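Local coordinates for Trm112p-like protein (Encephalitozoon cuniculi, PDB 3Q87) that binds zinc and, as a Trm112-type activator, partners the methyltransferase Mtq2 in the complex that methylates the translation termination factor eRF1, at residues 56-59 against 60-63; 41-44 against 45-49. All coordinates share one frame; numbering follows the deposited sequence.

Contact 1: 56-59 against 60-63; sequences LVNS and LRDF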
ATOM      1  N   LEU A  56      10.651  17.008  -4.402  1.00 22.81           N
ATOM      2  CA  LEU A  56       9.489  16.915  -5.273  1.00 20.25           C
ATOM      3  C   LEU A  56       9.309  18.168  -6.124  1.00 25.98           C
ATOM      4  O   LEU A  56       9.040  18.076  -7.319  1.00 24.29           O
ATOM      5  CB  LEU A  56       8.222  16.674  -4.450  1.00 21.35           C
ATOM      6  CG  LEU A  56       8.022  15.229  -3.993  1.00 24.22           C
ATOM      7  CD1 LEU A  56       6.920  15.128  -2.935  1.00 20.82           C
ATOM      8  CD2 LEU A  56       7.713  14.356  -5.205  1.00 21.80           C
ATOM      9  N   VAL A  57       9.440  19.342  -5.512  1.00 28.18           N
ATOM     10  CA  VAL A  57       9.215  20.579  -6.257  1.00 25.49           C
ATOM     11  C   VAL A  57      10.191  20.685  -7.424  1.00 30.09           C
ATOM     12  O   VAL A  57       9.823  21.087  -8.527  1.00 28.22           O
ATOM     13  CB  VAL A  57       9.298  21.816  -5.361  1.00 28.91           C
ATOM     14  CG1 VAL A  57       9.664  23.043  -6.183  1.00 37.67           C
ATOM     15  CG2 VAL A  57       7.972  22.023  -4.640  1.00 36.64           C
ATOM     16  N   ASN A  58      11.434  20.290  -7.172  1.00 33.88           N
ATOM     17  CA  ASN A  58      12.450  20.229  -8.214  1.00 30.12           C
ATOM     18  C   ASN A  58      12.115  19.212  -9.298  1.00 35.18           C
ATOM     19  O   ASN A  58      12.269  19.492 -10.483  1.00 27.49           O
ATOM     20  CB  ASN A  58      13.807  19.887  -7.611  1.00 34.35           C
ATOM     21  CG  ASN A  58      14.921  20.011  -8.610  1.00 41.65           C
ATOM     22  OD1 ASN A  58      14.944  20.947  -9.408  1.00 43.90           O
ATOM     23  ND2 ASN A  58      15.856  19.068  -8.580  1.00 44.13           N
ATOM     24  N   SER A  59      11.665  18.028  -8.887  1.00 27.86           N
ATOM     25  CA  SER A  59      11.297  16.989  -9.839  1.00 28.13           C
ATOM     26  C   SER A  59      10.144  17.424 -10.742  1.00 23.73           C
ATOM     27  O   SER A  59      10.056  17.008 -11.905  1.00 24.05           O
ATOM     28  CB  SER A  59      10.916  15.697  -9.100  1.00 28.11           C
ATOM     29  OG  SER A  59      12.032  15.154  -8.415  1.00 24.89           O
ATOM     30  N   LEU A  60       9.258  18.254 -10.212  1.00 20.28           N
ATOM     31  CA  LEU A  60       8.070  18.634 -10.968  1.00 20.61           C
ATOM     32  C   LEU A  60       8.119  20.065 -11.503  1.00 32.75           C
ATOM     33  O   LEU A  60       7.085  20.636 -11.838  1.00 33.73           O
ATOM     34  CB  LEU A  60       6.823  18.438 -10.116  1.00 28.13           C
ATOM     35  CG  LEU A  60       6.478  16.982  -9.818  1.00 25.95           C
ATOM     36  CD1 LEU A  60       5.618  16.896  -8.576  1.00 25.94           C
ATOM     37  CD2 LEU A  60       5.777  16.354 -11.024  1.00 22.72           C
ATOM     38  N   ARG A  61       9.317  20.629 -11.609  1.00 34.79           N
ATOM     39  CA  ARG A  61       9.466  22.036 -12.000  1.00 39.54           C
ATOM     40  C   ARG A  61       8.919  22.351 -13.400  1.00 43.00           C
ATOM     41  O   ARG A  61       8.490  23.477 -13.668  1.00 47.75           O
ATOM     42  CB  ARG A  61      10.922  22.498 -11.855  1.00 33.26           C
ATOM     43  CG  ARG A  61      11.888  21.827 -12.813  1.00 42.54           C
ATOM     44  CD  ARG A  61      13.326  22.193 -12.492  1.00 43.25           C
ATOM     45  NE  ARG A  61      14.259  21.561 -13.420  1.00 44.09           N
ATOM     46  CZ  ARG A  61      14.758  20.337 -13.266  1.00 52.84           C
ATOM     47  NH1 ARG A  61      14.416  19.604 -12.212  1.00 53.47           N
ATOM     48  NH2 ARG A  61      15.601  19.844 -14.164  1.00 47.29           N
ATOM     49  N   ASP A  62       8.922  21.355 -14.279  1.00 38.49           N
ATOM     50  CA  ASP A  62       8.336  21.501 -15.606  1.00 35.68           C
ATOM     51  C   ASP A  62       6.830  21.193 -15.636  1.00 50.94           C
ATOM     52  O   ASP A  62       6.209  21.171 -16.701  1.00 44.85           O
ATOM     53  CB  ASP A  62       9.074  20.622 -16.613  1.00 38.82           C
ATOM     54  CG  ASP A  62      10.428  21.184 -16.988  1.00 64.81           C
ATOM     55  OD1 ASP A  62      11.118  20.569 -17.833  1.00 66.39           O
ATOM     56  OD2 ASP A  62      10.800  22.246 -16.436  1.00 62.96           O
ATOM     57  N   PHE A  63       6.245  20.948 -14.470  1.00 50.94           N
ATOM     58  CA  PHE A  63       4.801  20.773 -14.382  1.00 45.63           C
ATOM     59  C   PHE A  63       4.153  21.982 -13.721  1.00 39.61           C
ATOM     60  O   PHE A  63       4.463  22.321 -12.584  1.00 38.43           O
ATOM     61  CB  PHE A  63       4.454  19.507 -13.606  1.00 40.37           C
ATOM     62  CG  PHE A  63       2.990  19.369 -13.299  1.00 41.38           C
ATOM     63  CD1 PHE A  63       2.118  18.831 -14.237  1.00 45.16           C
ATOM     64  CD2 PHE A  63       2.483  19.767 -12.070  1.00 38.10           C
ATOM     65  CE1 PHE A  63       0.767  18.690 -13.956  1.00 36.68           C
ATOM     66  CE2 PHE A  63       1.135  19.629 -11.780  1.00 44.75           C
ATOM     67  CZ  PHE A  63       0.275  19.088 -12.724  1.00 39.18           C
TER
HETATM   68  O   HOH W   1       9.126  18.269 -14.469  1.00 38.73           O

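Contact 2: 41-44 against 45-49; sequences NKHM and FTENG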
ATOM      1  N   ASN A  41       1.860  11.195   5.736  1.00 23.74           N
ATOM      2  CA  ASN A  41       2.880  11.067   6.773  1.00 22.14           C
ATOM      3  C   ASN A  41       3.684  12.354   6.884  1.00 31.98           C
ATOM      4  O   ASN A  41       4.784  12.486   6.324  1.00 22.40           O
ATOM      5  CB  ASN A  41       3.779   9.879   6.455  1.00 20.75           C
ATOM      6  CG  ASN A  41       2.978   8.631   6.171  1.00 28.23           C
ATOM      7  OD1 ASN A  41       2.481   7.983   7.090  1.00 26.32           O
ATOM      8  ND2 ASN A  41       2.814   8.308   4.892  1.00 25.98           N
ATOM      9  N   LYS A  42       3.101  13.308   7.600  1.00 32.17           N
ATOM     10  CA  LYS A  42       3.637  14.660   7.684  1.00 38.16           C
ATOM     11  C   LYS A  42       5.130  14.706   8.006  1.00 31.89           C
ATOM     12  O   LYS A  42       5.879  15.413   7.341  1.00 34.52           O
ATOM     13  CB  LYS A  42       2.818  15.488   8.674  1.00 27.73           C
ATOM     14  CG  LYS A  42       1.472  15.888   8.113  1.00 31.84           C
ATOM     15  CD  LYS A  42       0.616  16.620   9.127  1.00 38.42           C
ATOM     16  CE  LYS A  42      -0.566  17.276   8.430  1.00 39.44           C
ATOM     17  NZ  LYS A  42      -1.297  18.224   9.308  1.00 46.62           N
ATOM     18  N   HIS A  43       5.562  13.937   8.999  1.00 25.31           N
ATOM     19  CA  HIS A  43       6.965  13.935   9.390  1.00 32.97           C
ATOM     20  C   HIS A  43       7.921  13.619   8.231  1.00 45.94           C
ATOM     21  O   HIS A  43       9.068  14.095   8.213  1.00 34.85           O
ATOM     22  CB  HIS A  43       7.200  12.967  10.547  1.00 33.60           C
ATOM     23  CG  HIS A  43       7.160  11.527  10.145  1.00 45.88           C
ATOM     24  ND1 HIS A  43       8.297  10.755  10.042  1.00 46.00           N
ATOM     25  CD2 HIS A  43       6.123  10.717   9.823  1.00 39.76           C
ATOM     26  CE1 HIS A  43       7.964   9.531   9.674  1.00 41.67           C
ATOM     27  NE2 HIS A  43       6.650   9.482   9.532  1.00 38.51           N
ATOM     28  N   MET A  44       7.459  12.820   7.270  1.00 35.18           N
ATOM     29  CA  MET A  44       8.299  12.463   6.133  1.00 30.99           C
ATOM     30  C   MET A  44       8.587  13.700   5.289  1.00 35.69           C
ATOM     31  O   MET A  44       9.622  13.792   4.621  1.00 34.41           O
ATOM     32  CB  MET A  44       7.644  11.375   5.276  1.00 34.10           C
ATOM     33  CG  MET A  44       7.551   9.998   5.944  1.00 40.01           C
ATOM     34  SD  MET A  44       9.141   9.304   6.465  1.00 44.11           S
ATOM     35  CE  MET A  44       9.504   8.198   5.105  1.00 38.35           C
ATOM     36  N   PHE A  45       7.661  14.650   5.330  1.00 29.46           N
ATOM     37  CA  PHE A  45       7.756  15.844   4.511  1.00 34.54           C
ATOM     38  C   PHE A  45       8.238  17.078   5.288  1.00 34.93           C
ATOM     39  O   PHE A  45       8.456  18.137   4.695  1.00 39.69           O
ATOM     40  CB  PHE A  45       6.420  16.097   3.794  1.00 26.60           C
ATOM     41  CG  PHE A  45       6.024  14.981   2.864  1.00 27.25           C
ATOM     42  CD1 PHE A  45       5.179  13.973   3.289  1.00 25.47           C
ATOM     43  CD2 PHE A  45       6.531  14.920   1.577  1.00 23.80           C
ATOM     44  CE1 PHE A  45       4.830  12.934   2.437  1.00 21.25           C
ATOM     45  CE2 PHE A  45       6.187  13.881   0.720  1.00 27.35           C
ATOM     46  CZ  PHE A  45       5.331  12.887   1.157  1.00 17.28           C
ATOM     47  N   THR A  46       8.416  16.937   6.603  1.00 39.76           N
ATOM     48  CA  THR A  46       8.922  18.045   7.423  1.00 44.82           C
ATOM     49  C   THR A  46      10.420  17.921   7.655  1.00 34.64           C
ATOM     50  O   THR A  46      11.142  18.913   7.594  1.00 50.98           O
ATOM     51  CB  THR A  46       8.213  18.188   8.818  1.00 38.20           C
ATOM     52  OG1 THR A  46       8.283  16.955   9.551  1.00 37.85           O
ATOM     53  CG2 THR A  46       6.765  18.627   8.673  1.00 40.50           C
ATOM     54  N   GLU A  47      10.884  16.704   7.922  1.00 36.23           N
ATOM     55  CA  GLU A  47      12.285  16.474   8.265  1.00 43.37           C
ATOM     56  C   GLU A  47      13.259  17.184   7.324  1.00 42.84           C
ATOM     57  O   GLU A  47      12.961  17.381   6.146  1.00 42.24           O
ATOM     58  CB  GLU A  47      12.585  14.979   8.297  1.00 38.83           C
ATOM     59  CG  GLU A  47      11.858  14.237   9.407  1.00 60.89           C
ATOM     60  CD  GLU A  47      11.832  12.742   9.174  1.00 64.90           C
ATOM     61  OE1 GLU A  47      12.461  12.290   8.188  1.00 64.29           O
ATOM     62  OE2 GLU A  47      11.182  12.026   9.968  1.00 62.01           O
ATOM     63  N   ASN A  48      14.429  17.546   7.849  1.00 51.75           N
ATOM     64  CA  ASN A  48      15.413  18.318   7.096  1.00 33.71           C
ATOM     65  C   ASN A  48      14.791  19.517   6.424  1.00 43.93           C
ATOM     66  O   ASN A  48      15.020  19.767   5.240  1.00 44.27           O
ATOM     67  CB  ASN A  48      16.112  17.464   6.042  1.00 48.35           C
ATOM     68  CG  ASN A  48      17.504  17.045   6.461  1.00 63.48           C
ATOM     69  OD1 ASN A  48      17.710  16.574   7.581  1.00 74.38           O
ATOM     70  ND2 ASN A  48      18.474  17.214   5.560  1.00 45.97           N
ATOM     71  N   GLY A  49      13.991  20.252   7.181  1.00 39.79           N
ATOM     72  CA  GLY A  49      13.388  21.461   6.667  1.00 41.62           C
ATOM     73  C   GLY A  49      12.672  21.248   5.351  1.00 48.87           C
ATOM     74  O   GLY A  49      12.803  22.060   4.432  1.00 38.61           O
TER
HETATM   75  O   HOH W   2      11.516  15.751   4.273  1.00 27.85           O

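Contact 1: 56-59 against 60-63
Arg61 folds back on Asn58 where helix 42-59 runs out, and the pair is a compact example of a side chain serving a helix end whose carbonyls have lost their usual successors. The first torsion of Arg61 sets its CG between the backbone N and the carbonyl carbon (chi1 67°), and from there the chain runs extended to NE. This course carries the aliphatic part directly past the carbonyl of Asn58, with CG 3.3 Å from Asn58 O, before NH1 reaches the same oxygen at 2.8 Å. The bond is somewhat bent, and NH1 sits above the carbonyl plane, while the oxygen lies at the guanidinium edge. Arg61 N adds a weak, longer bond to Asn58 O.

The Asn58 side chain runs alongside Arg61, both pointing the same way, with amide and guanidinium planes only 19° apart. With its CG anti to N (chi1 -172°), Asn58 brings OD1 to 3.2 Å from Arg61 NH1.

On the buried side, Leu60 is the first residue to leave helical geometry. Its N is still held by Leu56 O at 2.9 Å, nearly in line with the carbonyl, and its CB and CG pass close to that oxygen. Leu56 and Leu60 both rest on Phe89 of helix 84-91, and Leu60 also meets Ala27 and Ile93 of the two-stranded sheet. Ser59 OG is hydrogen-bonded to Ser55 O in its own helix and to Leu22 O of strand 20-24.

A type I turn follows, closed by Phe63 N on Leu60 O at 2.8 Å, and a water links Ser59 O to Asp62 N. The helix thus ends with its last carbonyls shared among backbone, guanidinium and water, and the arginine's positive charge probably suits the partial negative charge of this C-terminal end.

Contact 2: 41-44 against 45-49
His43 and Glu47 stand side by side on the first turns of helix 42-59, one helical turn apart and pointing the same way. ND1 donates to Glu47 OE2 at 3.2 Å with a fairly straight N-H (162°). The oxygen lies at the imidazole edge, in the ring plane, whereas ND1 meets the carboxylate from above its plane; the two planes are 60° apart. With CG of His43 between N and the carbonyl carbon (chi1 74°), the ring is directed to the Glu47 side, and Met44 CG lies over one of its faces, toward the rim.

In the backbone next to this pair, His43 O accepts from Glu47 N at 3.2 Å and from Thr46 OG1 at 3.3 Å, both approaching from the same face of the carbonyl. Phe45 leaves the backbone roughly at right angles to His43: its CD1 lies 3.4 Å from Asn41 O, and its ring packs against Leu53 and Leu56 further along the helix. A water bridges Met44 O and Glu47 O, while Met44 packs on Asn75 of the methyltransferase subunit.

The exposed histidine-carboxylate bond therefore ties together an irregular, weakly bonded helix start, and would probably be strengthened by a protonated imidazole.

Contacts 1 and 2 mark the two ends of one helix, 42-59, with centres about 18 Å apart, and illustrate how a helix is finished differently at each terminus. Both split into a buried apolar side and an exposed polar one, and the buried sides meet where Leu56 CD1 packs on Phe45 CE2 at 3.9 Å. At the C-terminal end in contact 1, a cationic side chain grips a backbone carbonyl; near the N-terminal end in contact 2, polar side chains bond to one another as well as to the backbone. Contact 1 packs against helix 84-91 and the small sheet within the chain, whereas 41-49 also borders the methyltransferase subunit.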